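Local coordinates for 2-hydroxyhepta-2,4-diene-1,7-dioate isomerase (Mycobacterium marinum, PDB 3QDF), which is a zinc-binding member of the fumarylacetoacetate hydrolase family, probably an isomerase of the homoprotocatechuate degradative pathway, at residues Ala101-Asn106 and His171-Pro176; Gly150-Ala155 and Arg167-Asp172; Pro187-Leu192 and His203-Leu208. All blocks are in the same frame, centred on the assembly; numbering follows the deposited sequence.

Contact 1 (Ala101-Asn106 and His171-Pro176); sequences AIVGPN and HDTFCP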
loop_
_atom_site.group_PDB
_atom_site.type_symbol
_atom_site.label_atom_id
_atom_site.label_comp_id
_atom_site.label_asym_id
_atom_site.label_seq_id
_atom_site.Cartn_x
_atom_site.Cartn_y
_atom_site.Cartn_z
ATOM N N ALA A 101 -6.362 9.704 -3.314
ATOM C CA ALA A 101 -6.979 8.383 -3.420
ATOM C C ALA A 101 -6.715 7.508 -2.206
ATOM O O ALA A 101 -7.402 6.497 -2.022
ATOM C CB ALA A 101 -6.565 7.638 -4.741
ATOM N N ILE A 102 -5.747 7.900 -1.372
ATOM C CA ILE A 102 -5.283 7.034 -0.292
ATOM C C ILE A 102 -6.323 6.958 0.821
ATOM O O ILE A 102 -6.899 7.980 1.229
ATOM C CB ILE A 102 -3.884 7.480 0.286
ATOM C CG1 ILE A 102 -2.775 7.354 -0.766
ATOM C CG2 ILE A 102 -3.526 6.672 1.548
ATOM C CD1 ILE A 102 -1.462 8.070 -0.383
ATOM N N VAL A 103 -6.586 5.744 1.294
ATOM C CA VAL A 103 -7.237 5.600 2.608
ATOM C C VAL A 103 -6.464 4.556 3.397
ATOM O O VAL A 103 -5.729 3.766 2.806
ATOM C CB VAL A 103 -8.724 5.154 2.514
ATOM C CG1 VAL A 103 -9.559 6.229 1.842
ATOM C CG2 VAL A 103 -8.864 3.824 1.785
ATOM N N GLY A 104 -6.649 4.559 4.719
ATOM C CA GLY A 104 -6.012 3.586 5.574
ATOM C C GLY A 104 -6.817 2.314 5.738
ATOM O O GLY A 104 -7.847 2.115 5.079
ATOM N N PRO A 105 -6.329 1.413 6.605
ATOM C CA PRO A 105 -7.022 0.184 6.931
ATOM C C PRO A 105 -8.431 0.451 7.427
ATOM O O PRO A 105 -8.648 1.428 8.159
ATOM C CB PRO A 105 -6.202 -0.388 8.090
ATOM C CG PRO A 105 -4.907 0.196 7.960
ATOM C CD PRO A 105 -5.027 1.511 7.278
ATOM N N ASN A 106 -9.368 -0.397 6.997
ATOM C CA ASN A 106 -10.763 -0.400 7.470
ATOM C C ASN A 106 -11.610 0.785 7.000
ATOM O O ASN A 106 -12.763 0.924 7.392
ATOM C CB ASN A 106 -10.834 -0.563 9.010
ATOM C CG ASN A 106 -9.965 -1.716 9.521
ATOM O OD1 ASN A 106 -8.969 -1.503 10.222
ATOM N ND2 ASN A 106 -10.333 -2.929 9.169
ATOM N N HIS A 171 -9.858 7.793 -8.386
ATOM C CA HIS A 171 -10.999 8.217 -7.564
ATOM C C HIS A 171 -10.625 8.265 -6.090
ATOM O O HIS A 171 -9.758 7.502 -5.655
ATOM C CB HIS A 171 -12.186 7.284 -7.772
ATOM C CG HIS A 171 -12.786 7.385 -9.141
ATOM N ND1 HIS A 171 -13.814 8.249 -9.434
ATOM C CD2 HIS A 171 -12.485 6.753 -10.300
ATOM C CE1 HIS A 171 -14.128 8.147 -10.716
ATOM N NE2 HIS A 171 -13.339 7.243 -11.266
ATOM N N ASP A 172 -11.245 9.166 -5.325
ATOM C CA ASP A 172 -11.034 9.146 -3.877
ATOM C C ASP A 172 -11.314 7.735 -3.353
ATOM O O ASP A 172 -12.265 7.083 -3.805
ATOM C CB ASP A 172 -11.906 10.189 -3.153
ATOM C CG ASP A 172 -11.450 11.627 -3.418
ATOM O OD1 ASP A 172 -10.484 11.867 -4.196
ATOM O OD2 ASP A 172 -12.077 12.522 -2.838
ATOM N N THR A 173 -10.468 7.262 -2.435
ATOM C CA THR A 173 -10.598 5.928 -1.783
ATOM C C THR A 173 -10.050 4.750 -2.599
ATOM O O THR A 173 -10.044 3.616 -2.131
ATOM C CB THR A 173 -12.053 5.608 -1.254
ATOM O OG1 THR A 173 -12.888 5.204 -2.345
ATOM C CG2 THR A 173 -12.685 6.827 -0.534
ATOM N N PHE A 174 -9.541 5.016 -3.801
ATOM C CA PHE A 174 -9.097 3.954 -4.674
ATOM C C PHE A 174 -7.660 3.557 -4.412
ATOM O O PHE A 174 -7.081 2.792 -5.186
ATOM C CB PHE A 174 -9.270 4.343 -6.162
ATOM C CG PHE A 174 -10.648 4.038 -6.730
ATOM C CD1 PHE A 174 -11.776 3.998 -5.907
ATOM C CD2 PHE A 174 -10.803 3.800 -8.102
ATOM C CE1 PHE A 174 -13.041 3.718 -6.440
ATOM C CE2 PHE A 174 -12.073 3.523 -8.649
ATOM C CZ PHE A 174 -13.185 3.485 -7.823
ATOM N N CYS A 175 -7.069 4.074 -3.342
ATOM C CA CYS A 175 -5.724 3.620 -2.967
ATOM C C CYS A 175 -5.623 3.266 -1.450
ATOM O O CYS A 175 -4.892 3.902 -0.712
ATOM C CB CYS A 175 -4.642 4.615 -3.412
ATOM S SG CYS A 175 -2.986 3.869 -3.381
ATOM N N PRO A 176 -6.370 2.240 -1.000
ATOM C CA PRO A 176 -6.110 1.760 0.354
ATOM C C PRO A 176 -4.630 1.414 0.525
ATOM O O PRO A 176 -4.009 0.859 -0.407
ATOM C CB PRO A 176 -6.944 0.479 0.443
ATOM C CG PRO A 176 -8.071 0.687 -0.537
ATOM C CD PRO A 176 -7.441 1.484 -1.675
HETATM O O HOH W 1 -9.168 8.823 -0.376
#
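Ile102-Val103 runs parallel to Cys175-Pro176, and two backbone hydrogen bonds straddle Ile102: Cys175 N to Ala101 O (2.8 Å) and Val103 N to Cys175 O (3.2 Å). Cys175 O also receives a CA-H...O contact from Ile102, and Pro176, which has no N-H to give, offers its CA to Val103 O at 3.2 Å. Just before the strand, a type II turn from His171 to Phe174 is closed by Phe174 N on His171 O. The methyl CB of Ala101 sits against this turn, 3.3 Å from His171 O, with Cys175 CB on its flank. This short parallel pairing belongs to the beta-rich fumarylacetoacetate hydrolase fold: strand 175-182 is flanked by 102-103 and, through antiparallel bonds, by 144-155. Val103 and Pro176 lie on one face of the pair, Ile102 and Cys175 on the other. With chi1 at -65°, Val103 CG2 lies between the backbone N and the carbonyl carbon and rests beside the Pro176 ring, 4.0 Å from CG, the two side chains pointing the same way. The other methyl, CG1, reaches back over Thr173, 3.8 Å from its CA and close to its CG2. On the face of Ile102 and Cys175 the touch is lighter, Ile102 CG1 lying alongside Cys175 CB at 4.2 Å, while Val67 of strand 67-70 packs on both residues. A water bridges the segments, donating to Ile102 O and accepting from Thr173 N. Thr173 OG1 is hydrogen-bonded to Arg110 N of strand 109-111. One face of the Phe174 ring is covered by His171 CB, and the ring packs on Val153 and Pro112.

Contact 2 (Gly150-Ala155 and Arg167-Asp172); sequences GNDVSA and RAKGHD. With ZN (zinc ion), chain B; EDO (1,2-ethanediol), chain D.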
loop_
_atom_site.group_PDB
_atom_site.type_symbol
_atom_site.label_atom_id
_atom_site.label_comp_id
_atom_site.label_asym_id
_atom_site.label_seq_id
_atom_site.Cartn_x
_atom_site.Cartn_y
_atom_site.Cartn_z
ATOM N N GLY A 150 -0.753 -2.269 -0.791
ATOM C CA GLY A 150 -1.657 -1.382 -1.488
ATOM C C GLY A 150 -2.760 -2.144 -2.191
ATOM O O GLY A 150 -2.596 -3.331 -2.559
ATOM N N ASN A 151 -3.902 -1.468 -2.351
ATOM C CA ASN A 151 -5.004 -1.957 -3.172
ATOM C C ASN A 151 -5.204 -0.968 -4.314
ATOM O O ASN A 151 -5.775 0.129 -4.117
ATOM C CB ASN A 151 -6.303 -2.093 -2.343
ATOM C CG ASN A 151 -7.404 -2.859 -3.082
ATOM O OD1 ASN A 151 -7.353 -3.023 -4.294
ATOM N ND2 ASN A 151 -8.412 -3.323 -2.338
ATOM N N ASP A 152 -4.729 -1.344 -5.506
ATOM C CA ASP A 152 -4.843 -0.472 -6.680
ATOM C C ASP A 152 -6.256 -0.536 -7.287
ATOM O O ASP A 152 -6.499 -1.169 -8.347
ATOM C CB ASP A 152 -3.783 -0.852 -7.715
ATOM C CG ASP A 152 -3.791 0.070 -8.921
ATOM O OD1 ASP A 152 -4.380 1.173 -8.832
ATOM O OD2 ASP A 152 -3.200 -0.299 -9.952
ATOM N N VAL A 153 -7.204 0.115 -6.622
ATOM C CA VAL A 153 -8.602 0.031 -7.069
ATOM C C VAL A 153 -8.773 0.702 -8.442
ATOM O O VAL A 153 -8.246 1.800 -8.677
ATOM C CB VAL A 153 -9.563 0.571 -5.993
ATOM C CG1 VAL A 153 -10.989 0.362 -6.413
ATOM C CG2 VAL A 153 -9.309 -0.142 -4.667
ATOM N N SER A 154 -9.484 0.019 -9.348
ATOM C CA SER A 154 -9.491 0.385 -10.762
ATOM C C SER A 154 -10.879 0.216 -11.395
ATOM O O SER A 154 -11.437 -0.904 -11.418
ATOM C CB SER A 154 -8.494 -0.484 -11.538
ATOM O OG SER A 154 -7.230 -0.556 -10.876
ATOM N N ALA A 155 -11.425 1.321 -11.907
ATOM C CA ALA A 155 -12.650 1.298 -12.708
ATOM C C ALA A 155 -12.313 0.858 -14.145
ATOM O O ALA A 155 -11.834 1.666 -14.962
ATOM C CB ALA A 155 -13.300 2.668 -12.701
ATOM N N ARG A 167 -7.891 8.363 -14.686
ATOM C CA ARG A 167 -9.207 8.506 -14.080
ATOM C C ARG A 167 -9.684 7.201 -13.420
ATOM O O ARG A 167 -10.117 7.211 -12.273
ATOM C CB ARG A 167 -10.234 9.020 -15.086
ATOM C CG ARG A 167 -11.663 8.952 -14.539
ATOM C CD ARG A 167 -12.658 9.639 -15.472
ATOM N NE ARG A 167 -12.905 8.894 -16.702
ATOM C CZ ARG A 167 -14.089 8.404 -17.073
ATOM N NH1 ARG A 167 -15.171 8.566 -16.303
ATOM N NH2 ARG A 167 -14.209 7.774 -18.244
ATOM N N ALA A 168 -9.591 6.092 -14.147
ATOM C CA ALA A 168 -9.999 4.771 -13.645
ATOM C C ALA A 168 -9.377 4.459 -12.298
ATOM O O ALA A 168 -10.024 3.885 -11.419
ATOM C CB ALA A 168 -9.623 3.665 -14.665
ATOM N N LYS A 169 -8.121 4.869 -12.113
ATOM C CA LYS A 169 -7.392 4.505 -10.899
ATOM C C LYS A 169 -7.292 5.624 -9.841
ATOM O O LYS A 169 -6.678 5.430 -8.786
ATOM C CB LYS A 169 -6.008 3.979 -11.281
ATOM C CG LYS A 169 -6.065 2.558 -11.841
ATOM C CD LYS A 169 -4.835 2.244 -12.657
ATOM C CE LYS A 169 -4.883 0.843 -13.227
ATOM N NZ LYS A 169 -4.931 -0.220 -12.184
ATOM N N GLY A 170 -7.923 6.771 -10.110
ATOM C CA GLY A 170 -7.626 8.002 -9.353
ATOM C C GLY A 170 -8.744 8.533 -8.469
ATOM O O GLY A 170 -8.602 9.605 -7.869
ATOM N N HIS A 171 -9.858 7.793 -8.386
ATOM C CA HIS A 171 -10.999 8.217 -7.564
ATOM C C HIS A 171 -10.625 8.265 -6.090
ATOM O O HIS A 171 -9.758 7.502 -5.655
ATOM C CB HIS A 171 -12.186 7.284 -7.772
ATOM C CG HIS A 171 -12.786 7.385 -9.141
ATOM N ND1 HIS A 171 -13.814 8.249 -9.434
ATOM C CD2 HIS A 171 -12.485 6.753 -10.300
ATOM C CE1 HIS A 171 -14.128 8.147 -10.716
ATOM N NE2 HIS A 171 -13.339 7.243 -11.266
ATOM N N ASP A 172 -11.245 9.166 -5.325
ATOM C CA ASP A 172 -11.034 9.146 -3.877
ATOM C C ASP A 172 -11.314 7.735 -3.353
ATOM O O ASP A 172 -12.265 7.083 -3.805
ATOM C CB ASP A 172 -11.906 10.189 -3.153
ATOM C CG ASP A 172 -11.450 11.627 -3.418
ATOM O OD1 ASP A 172 -10.484 11.867 -4.196
ATOM O OD2 ASP A 172 -12.077 12.522 -2.838
HETATM ZN ZN ZN B . -1.997 -2.021 -10.225
HETATM C C1 EDO D . -2.218 -1.966 -13.126
HETATM O O1 EDO D . -1.558 -2.805 -12.152
HETATM C C2 EDO D . -2.898 -2.752 -14.254
HETATM O O2 EDO D . -4.193 -2.181 -14.551
HETATM O O HOH W 2 0.004 -0.981 -9.922
#
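Lys169 NZ reaches across to Asp152 and Ser154, forming a salt bridge with Asp152 OD2 (2.8 Å) and donating to Ser154 OG (2.7 Å). The lysine crosses the aspartate at about a right angle, and the bend at its last torsion (chi4 -62°) turns the ammonium onto OD2 from above the carboxylate plane. Ser154 OG in turn donates to Asp152 O, which fixes the hydroxyl as an acceptor for the lysine. These groups belong to the first zinc site: Asp152 OD2 binds zinc at 2.1 Å, joined by Glu121 and Glu123 of strand 118-128, and Lys97 forms a second salt bridge, with Asp152 OD1. Asp152 is the centre of an inverse gamma turn, which interrupts strand 144-155 and brings its side chain, with CG anti to the backbone N (chi1 -176°), to the metal. At the other end, Ala155 N makes a nearly straight bond to Ala168 O (3.0 Å, 177°), and the methyls of the two alanines pack at 4.3 Å, CB to CB. Ala155 is the N-cap of helix 156-162, so this bond ties the start of that helix to the short, weakly bonded helix 166-169. The looser side faces the metal's small ligands: a water and 1,2-ethanediol, probably from the crystallisation liquor, complete the zinc shell, and Lys169 NZ makes a longer bond, 3.2 Å, to the diol's O2.

Contact 3 (Pro187-Leu192 and His203-Leu208); sequences PADLEL and HARTSL. With ZN (zinc ion), chain C.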
loop_
_atom_site.group_PDB
_atom_site.type_symbol
_atom_site.label_atom_id
_atom_site.label_comp_id
_atom_site.label_asym_id
_atom_site.label_seq_id
_atom_site.Cartn_x
_atom_site.Cartn_y
_atom_site.Cartn_z
ATOM N N PRO A 187 11.676 -8.260 0.158
ATOM C CA PRO A 187 10.533 -8.328 -0.765
ATOM C C PRO A 187 10.638 -9.359 -1.874
ATOM O O PRO A 187 9.705 -9.465 -2.669
ATOM C CB PRO A 187 10.536 -6.940 -1.425
ATOM C CG PRO A 187 11.986 -6.567 -1.455
ATOM C CD PRO A 187 12.566 -7.113 -0.152
ATOM N N ALA A 188 11.757 -10.087 -1.957
ATOM C CA ALA A 188 12.045 -10.898 -3.153
ATOM C C ALA A 188 11.099 -12.074 -3.369
ATOM O O ALA A 188 10.842 -12.460 -4.508
ATOM C CB ALA A 188 13.522 -11.397 -3.146
ATOM N N ASP A 189 10.617 -12.671 -2.280
ATOM C CA ASP A 189 9.807 -13.881 -2.392
ATOM C C ASP A 189 8.775 -14.003 -1.287
ATOM O O ASP A 189 8.871 -14.879 -0.428
ATOM C CB ASP A 189 10.691 -15.130 -2.403
ATOM C CG ASP A 189 9.913 -16.383 -2.757
ATOM O OD1 ASP A 189 8.853 -16.258 -3.394
ATOM O OD2 ASP A 189 10.357 -17.489 -2.385
ATOM N N LEU A 190 7.775 -13.137 -1.321
ATOM C CA LEU A 190 6.761 -13.134 -0.287
ATOM C C LEU A 190 5.440 -13.512 -0.902
ATOM O O LEU A 190 5.134 -13.089 -2.017
ATOM C CB LEU A 190 6.627 -11.731 0.303
ATOM C CG LEU A 190 7.821 -11.087 0.988
ATOM C CD1 LEU A 190 7.420 -9.655 1.433
ATOM C CD2 LEU A 190 8.316 -11.941 2.168
ATOM N N GLU A 191 4.639 -14.282 -0.168
ATOM C CA GLU A 191 3.304 -14.603 -0.654
ATOM C C GLU A 191 2.384 -13.386 -0.596
ATOM O O GLU A 191 2.432 -12.618 0.356
ATOM C CB GLU A 191 2.660 -15.726 0.150
ATOM C CG GLU A 191 1.303 -16.082 -0.443
ATOM C CD GLU A 191 0.564 -17.135 0.331
ATOM O OE1 GLU A 191 0.871 -18.318 0.119
ATOM O OE2 GLU A 191 -0.336 -16.774 1.131
ATOM N N LEU A 192 1.524 -13.244 -1.604
ATOM C CA LEU A 192 0.444 -12.268 -1.571
ATOM C C LEU A 192 -0.898 -12.969 -1.819
ATOM O O LEU A 192 -1.055 -13.721 -2.786
ATOM C CB LEU A 192 0.690 -11.156 -2.605
ATOM C CG LEU A 192 -0.325 -10.034 -2.819
ATOM C CD1 LEU A 192 0.326 -8.913 -3.661
ATOM C CD2 LEU A 192 -1.630 -10.525 -3.485
ATOM N N HIS A 203 -3.532 -15.296 -5.402
ATOM C CA HIS A 203 -2.701 -16.151 -4.568
ATOM C C HIS A 203 -1.408 -16.391 -5.312
ATOM O O HIS A 203 -1.343 -17.261 -6.177
ATOM C CB HIS A 203 -3.441 -17.464 -4.283
ATOM C CG HIS A 203 -2.937 -18.209 -3.088
ATOM N ND1 HIS A 203 -3.296 -19.512 -2.832
ATOM C CD2 HIS A 203 -2.095 -17.850 -2.089
ATOM C CE1 HIS A 203 -2.712 -19.922 -1.717
ATOM N NE2 HIS A 203 -1.974 -18.934 -1.247
ATOM N N ALA A 204 -0.387 -15.592 -4.998
ATOM C CA ALA A 204 0.883 -15.662 -5.725
ATOM C C ALA A 204 2.038 -15.136 -4.888
ATOM O O ALA A 204 1.833 -14.614 -3.803
ATOM C CB ALA A 204 0.779 -14.893 -7.059
ATOM N N ARG A 205 3.258 -15.294 -5.381
ATOM C CA ARG A 205 4.444 -14.828 -4.656
ATOM C C ARG A 205 5.100 -13.689 -5.430
ATOM O O ARG A 205 5.079 -13.681 -6.667
ATOM C CB ARG A 205 5.434 -15.976 -4.423
ATOM C CG ARG A 205 4.822 -17.218 -3.776
ATOM C CD ARG A 205 5.907 -18.201 -3.340
ATOM N NE ARG A 205 6.670 -17.655 -2.217
ATOM C CZ ARG A 205 6.290 -17.711 -0.941
ATOM N NH1 ARG A 205 7.047 -17.163 0.010
ATOM N NH2 ARG A 205 5.149 -18.310 -0.602
ATOM N N THR A 206 5.673 -12.733 -4.705
ATOM C CA THR A 206 6.364 -11.606 -5.318
ATOM C C THR A 206 7.580 -12.048 -6.152
ATOM O O THR A 206 8.091 -11.265 -6.944
ATOM C CB THR A 206 6.804 -10.563 -4.266
ATOM O OG1 THR A 206 7.713 -11.172 -3.334
ATOM C CG2 THR A 206 5.578 -10.015 -3.509
ATOM N N SER A 207 8.020 -13.308 -5.999
ATOM C CA SER A 207 9.106 -13.841 -6.824
ATOM C C SER A 207 8.679 -13.996 -8.290
ATOM O O SER A 207 9.516 -14.251 -9.161
ATOM C CB SER A 207 9.642 -15.172 -6.278
ATOM O OG SER A 207 8.593 -16.094 -6.045
ATOM N N LEU A 208 7.385 -13.828 -8.551
ATOM C CA LEU A 208 6.860 -13.862 -9.922
ATOM C C LEU A 208 6.805 -12.486 -10.589
ATOM O O LEU A 208 6.313 -12.363 -11.721
ATOM C CB LEU A 208 5.477 -14.523 -9.952
ATOM C CG LEU A 208 5.385 -16.007 -9.552
ATOM C CD1 LEU A 208 3.919 -16.411 -9.427
ATOM C CD2 LEU A 208 6.106 -16.939 -10.553
HETATM ZN ZN ZN C . -0.955 -19.362 0.518
#
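The beta hairpin of strands 191-196 and 199-205 carries a second zinc site at its open end, where Glu191 OE1 and His203 NE2 each bind the metal at 2.1 Å. The carboxylate and imidazole planes stand 83° apart, with Glu191 CD at the edge of the ring, in its plane; the Glu191 chain is extended through chi1 and chi2, which carries its carboxylate out to the metal. Between the strands, Leu192 and Ala204 form an antiparallel hydrogen-bonded pair, Leu192 N bonding to Ala204 O (2.6 Å) and Ala204 N to Leu192 O. Glu191 and Arg205 form the adjacent non-hydrogen-bonded pair, and the Arg205 guanidinium lays one face over the backbone at Leu190-Glu191. Arg205 also holds Asp189 side-on: NE gives a salt bridge to OD1, lying in the guanidinium plane, and NH1 donates to Asp189 O. The bend at chi3 (69°) turns the group across to Asp189. Arg205 NH1 also has Glu254 as a salt-bridge partner. Thr206, where the strand ends in a 3-10 turn, points at the other segment: its OG1 accepts from Leu190 N (2.8 Å) and donates to Pro187 O (2.7 Å), while its own N bonds Leu190 O. Asp189 OD1 has a second donor, Ser207 OG at 2.7 Å, which reaches it from the face of the carboxylate opposite to Arg205 NE.

From the N terminus, contact 1 opens first, at 101-106, and closes at 171-176 after 64 intervening residues. Contact 2 opens inside that loop at 150-155 and closes at 167-172, so it nests within contact 1, and the two end on the same stretch, sharing His171 and Asp172. They also touch: Phe174 O and Pro176 O probably bond Val153 N and Asn151 N, joining the second segment of contact 1 to the first of contact 2. Contact 3 follows in series, closing the hairpin of a separate sheet, on the opposite side of the chain's centre from contact 1. It nears contact 2 to about 6 Å between nearest atoms, without touching.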